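Tyrosine aminotransferase (Leishmania infantum, PDB 4IX8) probably catalyses the pyridoxal-phosphate-dependent transfer of the amino group of tyrosine to 2-oxoglutarate. Local coordinates at residues A[47-52]-A[178-183]; A[68-73]-A[425-430]; A[77-82]-A[421-426]; A[91-96]-A[321-326]; A[148-153]-A[172-177]. All coordinates share one frame; numbering follows the deposited sequence.

Contact 1: residues A[47-52]-A[178-183]; sequences QRTLQP and CDSYGI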
# COMPACT_ATOMS: atom_id res chain seq x y z
N GLN A 47 -6.22 7.17 -15.29
CA GLN A 47 -6.41 6.68 -16.66
C GLN A 47 -5.19 5.99 -17.24
O GLN A 47 -5.31 5.13 -18.08
CB GLN A 47 -6.83 7.83 -17.56
CG GLN A 47 -8.32 8.16 -17.46
CD GLN A 47 -8.69 9.49 -18.11
OE1 GLN A 47 -9.67 10.12 -17.72
NE2 GLN A 47 -7.91 9.93 -19.08
N ARG A 48 -4.00 6.40 -16.83
CA ARG A 48 -2.77 5.85 -17.41
C ARG A 48 -2.09 4.86 -16.49
O ARG A 48 -0.98 4.43 -16.76
CB ARG A 48 -1.80 6.98 -17.75
CG ARG A 48 -1.16 7.62 -16.56
CD ARG A 48 -0.51 8.96 -16.99
NE ARG A 48 -0.05 9.71 -15.82
CZ ARG A 48 0.52 10.90 -15.87
NH1 ARG A 48 0.73 11.50 -17.04
NH2 ARG A 48 0.90 11.49 -14.74
N THR A 49 -2.77 4.51 -15.40
CA THR A 49 -2.22 3.52 -14.48
C THR A 49 -2.68 2.11 -14.87
O THR A 49 -3.83 1.80 -14.63
CB THR A 49 -2.68 3.81 -13.06
OG1 THR A 49 -2.14 5.07 -12.63
CG2 THR A 49 -2.24 2.68 -12.11
N LEU A 50 -1.76 1.29 -15.41
CA LEU A 50 -2.08 -0.02 -15.99
C LEU A 50 -1.07 -1.10 -15.60
O LEU A 50 0.15 -0.85 -15.60
CB LEU A 50 -2.13 0.05 -17.50
CG LEU A 50 -3.01 1.17 -18.04
CD1 LEU A 50 -2.82 1.28 -19.53
CD2 LEU A 50 -4.49 0.97 -17.70
N GLN A 51 -1.57 -2.28 -15.28
CA GLN A 51 -0.71 -3.41 -14.97
C GLN A 51 -0.95 -4.50 -16.03
O GLN A 51 -1.99 -5.15 -16.02
CB GLN A 51 -0.98 -3.93 -13.55
CG GLN A 51 -0.01 -5.03 -13.10
CD GLN A 51 1.37 -4.47 -12.76
OE1 GLN A 51 2.32 -4.63 -13.53
NE2 GLN A 51 1.49 -3.82 -11.58
N PRO A 52 0.01 -4.72 -16.94
CA PRO A 52 -0.27 -5.57 -18.10
C PRO A 52 -0.55 -7.04 -17.71
O PRO A 52 -1.37 -7.70 -18.37
CB PRO A 52 1.00 -5.43 -18.97
CG PRO A 52 2.12 -5.08 -17.99
CD PRO A 52 1.46 -4.58 -16.69
N CYS A 178 6.17 4.06 -13.23
CA CYS A 178 6.64 5.14 -14.11
C CYS A 178 5.51 5.71 -14.95
O CYS A 178 5.28 6.93 -14.98
CB CYS A 178 7.72 4.63 -15.05
SG CYS A 178 9.33 4.46 -14.26
N ASP A 179 4.80 4.85 -15.67
CA ASP A 179 3.73 5.33 -16.55
C ASP A 179 2.63 5.99 -15.72
O ASP A 179 1.98 6.93 -16.16
CB ASP A 179 3.13 4.19 -17.37
CG ASP A 179 4.08 3.64 -18.44
OD1 ASP A 179 5.04 4.34 -18.83
OD2 ASP A 179 3.87 2.48 -18.89
N SER A 180 2.39 5.48 -14.52
CA SER A 180 1.35 6.03 -13.68
C SER A 180 1.65 7.50 -13.34
O SER A 180 0.74 8.33 -13.22
CB SER A 180 1.22 5.24 -12.40
OG SER A 180 0.20 5.78 -11.61
N TYR A 181 2.94 7.80 -13.18
CA TYR A 181 3.37 9.09 -12.72
C TYR A 181 3.97 9.93 -13.80
O TYR A 181 4.49 10.98 -13.52
CB TYR A 181 4.34 8.92 -11.56
CG TYR A 181 3.64 8.56 -10.26
CD1 TYR A 181 3.14 9.54 -9.40
CD2 TYR A 181 3.45 7.26 -9.91
CE1 TYR A 181 2.51 9.17 -8.19
CE2 TYR A 181 2.83 6.89 -8.72
CZ TYR A 181 2.36 7.82 -7.88
OH TYR A 181 1.75 7.36 -6.74
N GLY A 182 3.89 9.47 -15.04
CA GLY A 182 4.38 10.27 -16.13
C GLY A 182 5.88 10.33 -16.17
O GLY A 182 6.45 11.18 -16.82
N ILE A 183 6.53 9.37 -15.53
CA ILE A 183 7.96 9.16 -15.66
C ILE A 183 8.23 8.17 -16.81
O ILE A 183 7.47 7.23 -16.98
CB ILE A 183 8.53 8.61 -14.37
CG1 ILE A 183 8.23 9.57 -13.22
CG2 ILE A 183 10.03 8.38 -14.48
CD1 ILE A 183 8.28 8.87 -11.84
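The hydroxyl of S180 donates to OG1 of T49, with 2.6 Å from OG to OG1, and OG1 in turn is hydrogen-bonded to the backbone carbonyl of H45. With S180 OG anti to the backbone N (chi1 -179°) and T49 OG1 beside its own backbone N, the two hydroxyls meet between the two segments. R48 makes the second bond, from NE to the carbonyl O of S180 at 3.0 Å, bent to an N-H...O angle of 147° with the donor well above the carbonyl plane. The same carbonyl also takes ND1 of H45. The S180 carbonyl lies in the last turn of helix 173-181, which closes in a Schellman motif at G182; the loop between helices 44-47 and 52-56 thus runs across a helix C-terminus, where a positive charge is probably favourable. Beyond the bond, the extended arm of R48 lies over this turn: CG is 3.2 Å from the carbonyl O of D179, and the guanidinium lays one face over G182 N, offset toward the rim. Its NH1 reaches on to a salt bridge with E160, while D179 turns its carboxylate to K175. T49 packs on L313 and Y181 on L316 of the second subunit.

Contact 2: residues A[68-73]-A[425-430]; sequences SNLRLS and SAVLNE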
# COMPACT_ATOMS: atom_id res chain seq x y z
N SER A 68 -6.30 -30.97 -17.25
CA SER A 68 -6.40 -30.12 -16.07
C SER A 68 -5.64 -28.81 -16.26
O SER A 68 -4.64 -28.75 -16.97
CB SER A 68 -5.85 -30.86 -14.84
OG SER A 68 -4.52 -31.30 -15.04
N ASN A 69 -6.12 -27.75 -15.62
CA ASN A 69 -5.44 -26.46 -15.68
C ASN A 69 -4.16 -26.50 -14.87
O ASN A 69 -4.21 -26.62 -13.64
CB ASN A 69 -6.34 -25.34 -15.17
CG ASN A 69 -5.71 -23.95 -15.33
OD1 ASN A 69 -5.39 -23.28 -14.35
ND2 ASN A 69 -5.55 -23.51 -16.59
N LEU A 70 -3.03 -26.34 -15.55
CA LEU A 70 -1.73 -26.28 -14.90
C LEU A 70 -1.17 -24.88 -15.08
O LEU A 70 -0.89 -24.47 -16.19
CB LEU A 70 -0.76 -27.31 -15.47
CG LEU A 70 -1.18 -28.78 -15.35
CD1 LEU A 70 -0.14 -29.66 -16.01
CD2 LEU A 70 -1.36 -29.19 -13.89
N ARG A 71 -1.02 -24.15 -13.98
CA ARG A 71 -0.61 -22.76 -14.06
C ARG A 71 0.85 -22.60 -13.69
O ARG A 71 1.24 -22.88 -12.56
CB ARG A 71 -1.48 -21.92 -13.15
CG ARG A 71 -2.85 -21.66 -13.73
CD ARG A 71 -3.76 -21.07 -12.69
NE ARG A 71 -3.68 -19.61 -12.68
CZ ARG A 71 -4.53 -18.81 -13.33
NH1 ARG A 71 -5.52 -19.34 -14.05
NH2 ARG A 71 -4.39 -17.49 -13.28
N LEU A 72 1.65 -22.20 -14.68
CA LEU A 72 3.08 -21.90 -14.51
C LEU A 72 3.37 -20.41 -14.49
O LEU A 72 4.53 -20.01 -14.49
CB LEU A 72 3.91 -22.52 -15.63
CG LEU A 72 3.67 -24.00 -15.86
CD1 LEU A 72 4.77 -24.49 -16.77
CD2 LEU A 72 3.62 -24.78 -14.52
N SER A 73 2.31 -19.62 -14.40
CA SER A 73 2.33 -18.16 -14.53
C SER A 73 2.36 -17.41 -13.22
O SER A 73 2.57 -16.19 -13.18
CB SER A 73 1.09 -17.73 -15.29
OG SER A 73 -0.02 -18.49 -14.82
N SER A 425 7.10 -30.72 -8.21
CA SER A 425 7.63 -31.42 -9.38
C SER A 425 6.58 -32.12 -10.21
O SER A 425 6.64 -32.15 -11.44
CB SER A 425 8.68 -32.43 -8.94
OG SER A 425 9.80 -31.71 -8.45
N ALA A 426 5.59 -32.69 -9.53
CA ALA A 426 4.56 -33.42 -10.22
C ALA A 426 3.80 -32.48 -11.15
O ALA A 426 3.49 -32.83 -12.27
CB ALA A 426 3.63 -34.09 -9.22
N VAL A 427 3.60 -31.24 -10.72
CA VAL A 427 2.92 -30.27 -11.57
C VAL A 427 3.83 -29.89 -12.76
O VAL A 427 3.41 -29.90 -13.92
CB VAL A 427 2.53 -29.01 -10.76
CG1 VAL A 427 2.00 -27.90 -11.66
CG2 VAL A 427 1.49 -29.38 -9.71
N LEU A 428 5.09 -29.58 -12.46
CA LEU A 428 6.01 -29.14 -13.50
C LEU A 428 6.22 -30.25 -14.53
O LEU A 428 6.09 -30.02 -15.72
CB LEU A 428 7.33 -28.72 -12.87
CG LEU A 428 7.19 -27.60 -11.85
CD1 LEU A 428 8.56 -27.17 -11.38
CD2 LEU A 428 6.41 -26.38 -12.41
N ASN A 429 6.53 -31.45 -14.04
CA ASN A 429 6.78 -32.61 -14.92
C ASN A 429 5.63 -32.86 -15.88
O ASN A 429 5.85 -33.08 -17.07
CB ASN A 429 7.06 -33.86 -14.09
CG ASN A 429 8.55 -34.08 -13.88
OD1 ASN A 429 9.32 -33.98 -14.82
ND2 ASN A 429 8.95 -34.37 -12.65
N GLU A 430 4.41 -32.83 -15.37
CA GLU A 430 3.25 -33.00 -16.22
C GLU A 430 3.13 -31.86 -17.23
O GLU A 430 2.79 -32.08 -18.38
CB GLU A 430 1.98 -33.05 -15.38
CG GLU A 430 0.76 -33.45 -16.18
CD GLU A 430 -0.49 -33.64 -15.33
OE1 GLU A 430 -0.43 -33.44 -14.09
OE2 GLU A 430 -1.53 -34.05 -15.89
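L70 and L72, which touch the first turns of helix 425-442, sit on an extended segment that includes the short strand 70-71. The backbones stay well apart, the nearest CA atoms being those of L70 and V427 at 7.0 Å, so side chains from the strand must reach across, L70 CD1 coming 4.1 Å from the carbonyl O of V427. Alternation along the extended chain turns the CB of L70 toward the helix and that of R71 away from it. L70 meets the helix with both methyls: CD2 lies 4.2 Å from CG1 of V427, and CD1 lies 3.9 Å from CG of E430. The E430 chain, extended beyond CG, crosses the L70 side chain at about a right angle and offers its aliphatic part, while its carboxylate oxygen OE2 is held by R434 in a salt bridge. Strand 70-71, parallel to 403-407, is one of the two outermost strands of the five-stranded mixed sheet within the chain, and the contact lays the C-terminal helix over one face of it. Further along, L72 directs CD2 to CD2 of L428, 3.8 Å away. L428 leaves its CA pointing away from the strand, yet its CD2 branch swings back to make this contact. Both leucines also touch Y354 of helix 337-355, which extends the apolar layer. At the other end R434 reaches the carbonyl O of S68.

Contact 3: residues A[77-82]-A[421-426]; sequences PTVDGN and VSRPSA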
# COMPACT_ATOMS: atom_id res chain seq x y z
N PRO A 77 4.65 -17.44 -3.95
CA PRO A 77 5.22 -18.68 -3.44
C PRO A 77 4.29 -19.45 -2.51
O PRO A 77 4.61 -20.58 -2.17
CB PRO A 77 6.47 -18.21 -2.68
CG PRO A 77 6.15 -16.75 -2.29
CD PRO A 77 5.32 -16.22 -3.42
N THR A 78 3.13 -18.90 -2.19
CA THR A 78 2.25 -19.55 -1.24
C THR A 78 1.28 -20.50 -1.92
O THR A 78 0.54 -21.18 -1.25
CB THR A 78 1.39 -18.55 -0.42
OG1 THR A 78 0.51 -17.86 -1.30
CG2 THR A 78 2.27 -17.55 0.31
N VAL A 79 1.29 -20.59 -3.25
CA VAL A 79 0.19 -21.25 -3.97
C VAL A 79 -0.12 -22.71 -3.56
O VAL A 79 -1.28 -23.07 -3.42
CB VAL A 79 0.45 -21.23 -5.46
CG1 VAL A 79 -0.58 -22.07 -6.21
CG2 VAL A 79 0.37 -19.80 -5.92
N ASP A 80 0.90 -23.55 -3.39
CA ASP A 80 0.68 -24.98 -3.18
C ASP A 80 0.79 -25.46 -1.74
O ASP A 80 0.27 -26.52 -1.42
CB ASP A 80 1.67 -25.75 -4.05
CG ASP A 80 1.36 -25.60 -5.50
OD1 ASP A 80 0.32 -26.13 -5.91
OD2 ASP A 80 2.10 -24.88 -6.22
N GLY A 81 1.50 -24.72 -0.90
CA GLY A 81 1.68 -25.10 0.50
C GLY A 81 3.00 -25.86 0.66
O GLY A 81 3.38 -26.23 1.78
N ASN A 82 3.68 -26.13 -0.46
CA ASN A 82 4.96 -26.82 -0.43
C ASN A 82 6.03 -25.94 0.23
O ASN A 82 6.94 -26.45 0.87
CB ASN A 82 5.37 -27.25 -1.86
CG ASN A 82 5.51 -26.06 -2.84
OD1 ASN A 82 4.71 -25.12 -2.81
ND2 ASN A 82 6.51 -26.10 -3.71
N VAL A 421 9.17 -21.82 -11.17
CA VAL A 421 9.96 -22.98 -10.69
C VAL A 421 9.51 -23.51 -9.28
O VAL A 421 10.02 -24.51 -8.78
CB VAL A 421 11.46 -22.59 -10.74
CG1 VAL A 421 12.34 -23.54 -10.01
CG2 VAL A 421 11.91 -22.52 -12.20
N SER A 422 8.62 -22.77 -8.64
CA SER A 422 8.30 -22.93 -7.23
C SER A 422 7.17 -23.91 -7.02
O SER A 422 6.76 -24.14 -5.89
CB SER A 422 7.91 -21.60 -6.62
OG SER A 422 6.66 -21.21 -7.13
N ARG A 423 6.59 -24.42 -8.10
CA ARG A 423 5.56 -25.42 -7.93
C ARG A 423 6.12 -26.84 -7.68
O ARG A 423 7.32 -27.10 -7.88
CB ARG A 423 4.62 -25.36 -9.13
CG ARG A 423 4.02 -23.92 -9.25
CD ARG A 423 2.65 -23.94 -9.88
NE ARG A 423 1.69 -24.66 -9.03
CZ ARG A 423 0.46 -24.99 -9.39
NH1 ARG A 423 -0.32 -25.66 -8.56
NH2 ARG A 423 0.01 -24.68 -10.60
N PRO A 424 5.25 -27.77 -7.24
CA PRO A 424 5.71 -29.15 -7.00
C PRO A 424 6.09 -29.86 -8.29
O PRO A 424 5.48 -29.61 -9.33
CB PRO A 424 4.50 -29.82 -6.31
CG PRO A 424 3.69 -28.70 -5.74
CD PRO A 424 3.88 -27.55 -6.73
N SER A 425 7.10 -30.72 -8.21
CA SER A 425 7.63 -31.42 -9.38
C SER A 425 6.58 -32.12 -10.21
O SER A 425 6.64 -32.15 -11.44
CB SER A 425 8.68 -32.43 -8.94
OG SER A 425 9.80 -31.71 -8.45
N ALA A 426 5.59 -32.69 -9.53
CA ALA A 426 4.56 -33.42 -10.22
C ALA A 426 3.80 -32.48 -11.15
O ALA A 426 3.49 -32.83 -12.27
CB ALA A 426 3.63 -34.09 -9.22
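The carboxylate of D80 is gripped side-on by R423, each oxygen taking one nitrogen. NH1 bonds to OD1 at 2.8 Å with an N-H...O angle of 167°, and NE bonds to OD2, also at 2.8 Å. Both oxygens use their syn lone pairs, and the carboxylate and guanidinium planes are only 14° apart, so the salt bridge is a nearly flat, two-pronged pair. The arginine reaches this position by a bend at chi3, which turns the head back toward the loop although its CB points elsewhere. V79 CG1 lies over one face of the guanidinium, 4.3 Å from NH1, and P424 closes in beside the aspartate, its CD 3.2 Å from OD2. A second link runs from N82 ND2 to the carbonyl O of S422, 2.9 Å long and almost straight at 170°, with the acceptor in the plane of the amide. The remaining nitrogen of R423, NH2, bonds to the carbonyl O of R71. The contact therefore ties the loop between strand 70-71 and helix 87-99 to the residues that lead into helix 425-442, where P424 holds the N-cap position. The two bonds limit rotation of both groups, and the paired charges, partly open to solvent, would be expected to favour the ionised form of D80.

Contact 4: residues A[91-96]-A[321-326]; sequences EAMVDV and NSICQE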
# COMPACT_ATOMS: atom_id res chain seq x y z
N GLU A 91 4.34 -17.70 15.16
CA GLU A 91 4.00 -17.70 16.57
C GLU A 91 4.38 -16.34 17.19
O GLU A 91 3.72 -15.88 18.13
CB GLU A 91 4.72 -18.87 17.27
CG GLU A 91 4.03 -20.27 17.05
CD GLU A 91 2.53 -20.30 17.47
OE1 GLU A 91 2.17 -19.76 18.55
OE2 GLU A 91 1.71 -20.83 16.67
N ALA A 92 5.37 -15.66 16.62
CA ALA A 92 5.62 -14.27 17.01
C ALA A 92 4.41 -13.39 16.65
O ALA A 92 4.00 -12.53 17.44
CB ALA A 92 6.88 -13.72 16.34
N MET A 93 3.76 -13.66 15.53
CA MET A 93 2.60 -12.86 15.17
C MET A 93 1.50 -13.06 16.22
O MET A 93 0.84 -12.09 16.65
CB MET A 93 2.09 -13.25 13.78
CG MET A 93 2.99 -12.77 12.67
SD MET A 93 2.49 -11.18 12.01
CE MET A 93 0.97 -11.68 11.20
N VAL A 94 1.32 -14.32 16.62
CA VAL A 94 0.38 -14.68 17.68
C VAL A 94 0.67 -13.96 19.02
O VAL A 94 -0.20 -13.33 19.57
CB VAL A 94 0.40 -16.24 17.89
CG1 VAL A 94 -0.33 -16.67 19.20
CG2 VAL A 94 -0.19 -16.96 16.66
N ASP A 95 1.91 -14.01 19.48
CA ASP A 95 2.30 -13.37 20.72
C ASP A 95 2.01 -11.87 20.61
O ASP A 95 1.44 -11.24 21.53
CB ASP A 95 3.79 -13.60 21.00
CG ASP A 95 4.14 -15.05 21.24
OD1 ASP A 95 3.27 -15.90 21.54
OD2 ASP A 95 5.34 -15.37 21.13
N VAL A 96 2.34 -11.31 19.45
CA VAL A 96 2.24 -9.89 19.25
C VAL A 96 0.78 -9.48 19.27
O VAL A 96 0.40 -8.53 19.98
CB VAL A 96 2.92 -9.47 17.93
CG1 VAL A 96 2.49 -8.00 17.51
CG2 VAL A 96 4.45 -9.57 18.09
N ASN A 321 1.38 -2.23 8.59
CA ASN A 321 0.80 -3.13 9.59
C ASN A 321 1.67 -3.30 10.83
O ASN A 321 2.78 -3.83 10.76
CB ASN A 321 0.54 -4.50 8.94
CG ASN A 321 -0.20 -5.47 9.87
OD1 ASN A 321 0.43 -6.17 10.68
ND2 ASN A 321 -1.53 -5.49 9.78
N SER A 322 1.15 -2.85 11.96
CA SER A 322 1.93 -2.81 13.18
C SER A 322 2.20 -4.22 13.75
O SER A 322 3.26 -4.46 14.35
CB SER A 322 1.20 -1.95 14.22
OG SER A 322 -0.19 -2.28 14.34
N ILE A 323 1.29 -5.17 13.54
CA ILE A 323 1.50 -6.55 14.05
C ILE A 323 2.72 -7.19 13.40
O ILE A 323 3.59 -7.75 14.08
CB ILE A 323 0.26 -7.46 13.79
CG1 ILE A 323 -1.00 -6.88 14.48
CG2 ILE A 323 0.46 -8.91 14.31
CD1 ILE A 323 -0.89 -6.78 15.98
N CYS A 324 2.79 -7.09 12.07
CA CYS A 324 3.85 -7.75 11.30
C CYS A 324 5.20 -7.09 11.56
O CYS A 324 6.21 -7.79 11.65
CB CYS A 324 3.50 -7.76 9.80
SG CYS A 324 2.01 -8.77 9.33
N GLN A 325 5.23 -5.76 11.73
CA GLN A 325 6.48 -5.05 11.98
C GLN A 325 7.09 -5.55 13.29
O GLN A 325 8.28 -5.86 13.35
CB GLN A 325 6.24 -3.53 12.04
CG GLN A 325 6.03 -2.82 10.69
CD GLN A 325 6.15 -1.29 10.81
OE1 GLN A 325 7.24 -0.76 11.03
NE2 GLN A 325 5.01 -0.58 10.70
N GLU A 326 6.30 -5.66 14.34
CA GLU A 326 6.84 -6.18 15.59
C GLU A 326 7.17 -7.68 15.44
O GLU A 326 8.25 -8.12 15.88
CB GLU A 326 5.86 -5.93 16.76
CG GLU A 326 6.24 -6.53 18.12
CD GLU A 326 7.57 -6.04 18.66
OE1 GLU A 326 8.11 -5.06 18.11
OE2 GLU A 326 8.07 -6.62 19.65
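M93 and V96, one turn apart on helix 87-99, both touch I323 on helix 322-331, M93 going on to C324 and V96 to E326. The contact is a buried helix-helix packing, the axes of the segments 91-96 and 322-326 crossing at 123° with a closest approach of 8.9 Å. M93 is bent at chi2 and chi3, which carries its thioether over the first turn of the other helix. There SD lies 3.8 Å from CG2 of I323, the two side chains crossing obliquely, and CE and SD both lie 3.6 Å from SG of C324. V96 has its CB toward the partner helix, and its methyls lie between I323 and E326. Its CG1, anti to the backbone N (chi1 164°), sits 3.9 Å from CG2 of I323 and also meets the carbonyl O of that residue. The other methyl, CG2, presses on the aliphatic part of E326, 3.5 Å from CG. A bend at chi2 takes the carboxylate of E326 off to N113 and, in a salt bridge, to R330, so that valine meets only the methylene part. This packing lies beside the subunit interface: I323 also touches W289 of the second subunit, and N321 ND2 bonds to the backbone O of that tryptophan. N321 occupies the N-cap of helix 322-331, its OD1 accepting the backbone N of C324 at 2.9 Å, in the carbonyl plane.

Contact 5: residues A[148-153]-A[172-177]; sequences QAIVLA and PHYKSV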
# COMPACT_ATOMS: atom_id res chain seq x y z
N GLN A 148 5.32 -0.62 -2.49
CA GLN A 148 5.30 0.77 -2.03
C GLN A 148 6.71 1.36 -2.05
O GLN A 148 6.91 2.54 -2.38
CB GLN A 148 4.72 0.92 -0.61
CG GLN A 148 4.38 2.42 -0.32
CD GLN A 148 4.36 2.79 1.15
OE1 GLN A 148 4.79 2.04 2.02
NE2 GLN A 148 3.83 3.96 1.43
N ALA A 149 7.70 0.53 -1.71
CA ALA A 149 9.07 1.02 -1.70
C ALA A 149 9.44 1.55 -3.08
O ALA A 149 10.14 2.57 -3.18
CB ALA A 149 10.03 -0.05 -1.29
N ILE A 150 8.91 0.92 -4.11
CA ILE A 150 9.14 1.38 -5.48
C ILE A 150 8.45 2.69 -5.74
O ILE A 150 9.02 3.58 -6.33
CB ILE A 150 8.67 0.35 -6.47
CG1 ILE A 150 9.62 -0.86 -6.41
CG2 ILE A 150 8.66 0.93 -7.90
CD1 ILE A 150 9.13 -2.13 -7.19
N VAL A 151 7.20 2.82 -5.33
CA VAL A 151 6.50 4.09 -5.45
C VAL A 151 7.26 5.20 -4.77
O VAL A 151 7.48 6.26 -5.36
CB VAL A 151 5.10 4.01 -4.83
CG1 VAL A 151 4.44 5.43 -4.77
CG2 VAL A 151 4.26 3.05 -5.64
N LEU A 152 7.63 4.99 -3.51
CA LEU A 152 8.30 6.04 -2.75
C LEU A 152 9.64 6.41 -3.37
O LEU A 152 9.98 7.57 -3.48
CB LEU A 152 8.52 5.58 -1.31
CG LEU A 152 7.26 5.40 -0.51
CD1 LEU A 152 7.59 4.65 0.75
CD2 LEU A 152 6.58 6.73 -0.21
N ALA A 153 10.40 5.42 -3.79
CA ALA A 153 11.70 5.71 -4.37
C ALA A 153 11.57 6.58 -5.62
O ALA A 153 12.28 7.59 -5.78
CB ALA A 153 12.45 4.41 -4.69
N PRO A 172 7.13 -6.27 -13.72
CA PRO A 172 6.46 -5.16 -14.41
C PRO A 172 6.16 -3.89 -13.59
O PRO A 172 5.77 -2.88 -14.18
CB PRO A 172 5.13 -5.77 -14.86
CG PRO A 172 5.21 -7.26 -14.59
CD PRO A 172 6.34 -7.51 -13.67
N HIS A 173 6.37 -3.90 -12.28
CA HIS A 173 5.96 -2.81 -11.46
C HIS A 173 6.74 -1.52 -11.73
O HIS A 173 6.15 -0.44 -11.59
CB HIS A 173 6.07 -3.15 -9.98
CG HIS A 173 5.13 -2.35 -9.11
ND1 HIS A 173 3.77 -2.31 -9.34
CD2 HIS A 173 5.36 -1.60 -8.01
CE1 HIS A 173 3.20 -1.57 -8.40
NE2 HIS A 173 4.14 -1.12 -7.59
N TYR A 174 8.03 -1.59 -12.11
CA TYR A 174 8.79 -0.36 -12.38
C TYR A 174 8.14 0.41 -13.51
O TYR A 174 7.88 1.63 -13.41
CB TYR A 174 10.26 -0.65 -12.67
CG TYR A 174 10.89 -1.20 -11.43
CD1 TYR A 174 11.38 -0.35 -10.45
CD2 TYR A 174 10.87 -2.57 -11.16
CE1 TYR A 174 11.89 -0.86 -9.24
CE2 TYR A 174 11.38 -3.09 -9.96
CZ TYR A 174 11.88 -2.23 -9.02
OH TYR A 174 12.39 -2.73 -7.83
N LYS A 175 7.78 -0.32 -14.54
CA LYS A 175 7.14 0.27 -15.70
C LYS A 175 5.76 0.83 -15.34
O LYS A 175 5.36 1.90 -15.80
CB LYS A 175 7.04 -0.77 -16.81
CG LYS A 175 6.11 -0.48 -17.94
CD LYS A 175 6.69 0.39 -18.95
CE LYS A 175 5.83 0.36 -20.20
NZ LYS A 175 5.95 1.68 -20.84
N SER A 176 5.03 0.08 -14.53
CA SER A 176 3.68 0.47 -14.18
C SER A 176 3.65 1.74 -13.39
O SER A 176 2.78 2.54 -13.60
CB SER A 176 2.98 -0.65 -13.39
OG SER A 176 2.54 -1.64 -14.30
N VAL A 177 4.59 1.90 -12.46
CA VAL A 177 4.68 3.08 -11.60
C VAL A 177 5.15 4.27 -12.41
O VAL A 177 4.58 5.35 -12.32
CB VAL A 177 5.63 2.83 -10.43
CG1 VAL A 177 5.97 4.10 -9.66
CG2 VAL A 177 5.04 1.81 -9.53
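I150 holds CG1 beside its backbone N (chi1 -70°) and extends CD1 beyond it, while in Y174 CG likewise lies beside the backbone N and chi2 of -85° turns a ring face to the isoleucine. The methyl CD1 of I150 consequently comes down over one face of the Y174 ring, 3.3 Å from CZ, the two side chains crossing at about a right angle. CG1 follows along the same ring and lies 3.6 Å from CE1. The phenol hydroxyl goes on to bond with D249. H173 meets the same methyl differently: CD1 of I150 lies at the edge of the imidazole, in its plane, 3.9 Å from CD2, so the isoleucine tip fits between an aromatic face and an aromatic edge. The helical segments 148-153 and 173-177 cross at -46° with their axes 10.1 Å apart at closest, a spacing bridged by these large side chains. Strand 163-168 of the eight-stranded mixed sheet lies between the two helices in the chain, and I150 and Y174 both reach L277 on strand 274-279; the contact thus belongs to the packing of helices against the sheet of the large domain of this aminotransferase fold. One turn on from H173, V177 adds a second apolar patch. Its CG2 lies 4.1 Å from CG2 of I150 and 4.2 Å from CG2 of V151, and the same methyl lies over one face of the H173 ring, near the rim. From the second subunit L316 packs on V151 and V177, and its backbone O takes the NE2 of H173.

Contacts 4 and 5 are buried helix-helix packings made by apolar side chains, whereas contact 3 is a surface contact resting on charge and amide bonds. Contacts 1 and 2 are partly buried: the first is mainly polar, the second mainly aliphatic. Helix 173-181 serves both contact 1 and contact 5, which touch where S176 OG bonds to the backbone O of L50. Helix 425-442 likewise serves contacts 2 and 3, which share its first residues, S425 and A426, and touch each other. Contacts 1, 4 and 5 all border the second subunit; contact 2 touches no other chain, and contact 3 meets it only through T78.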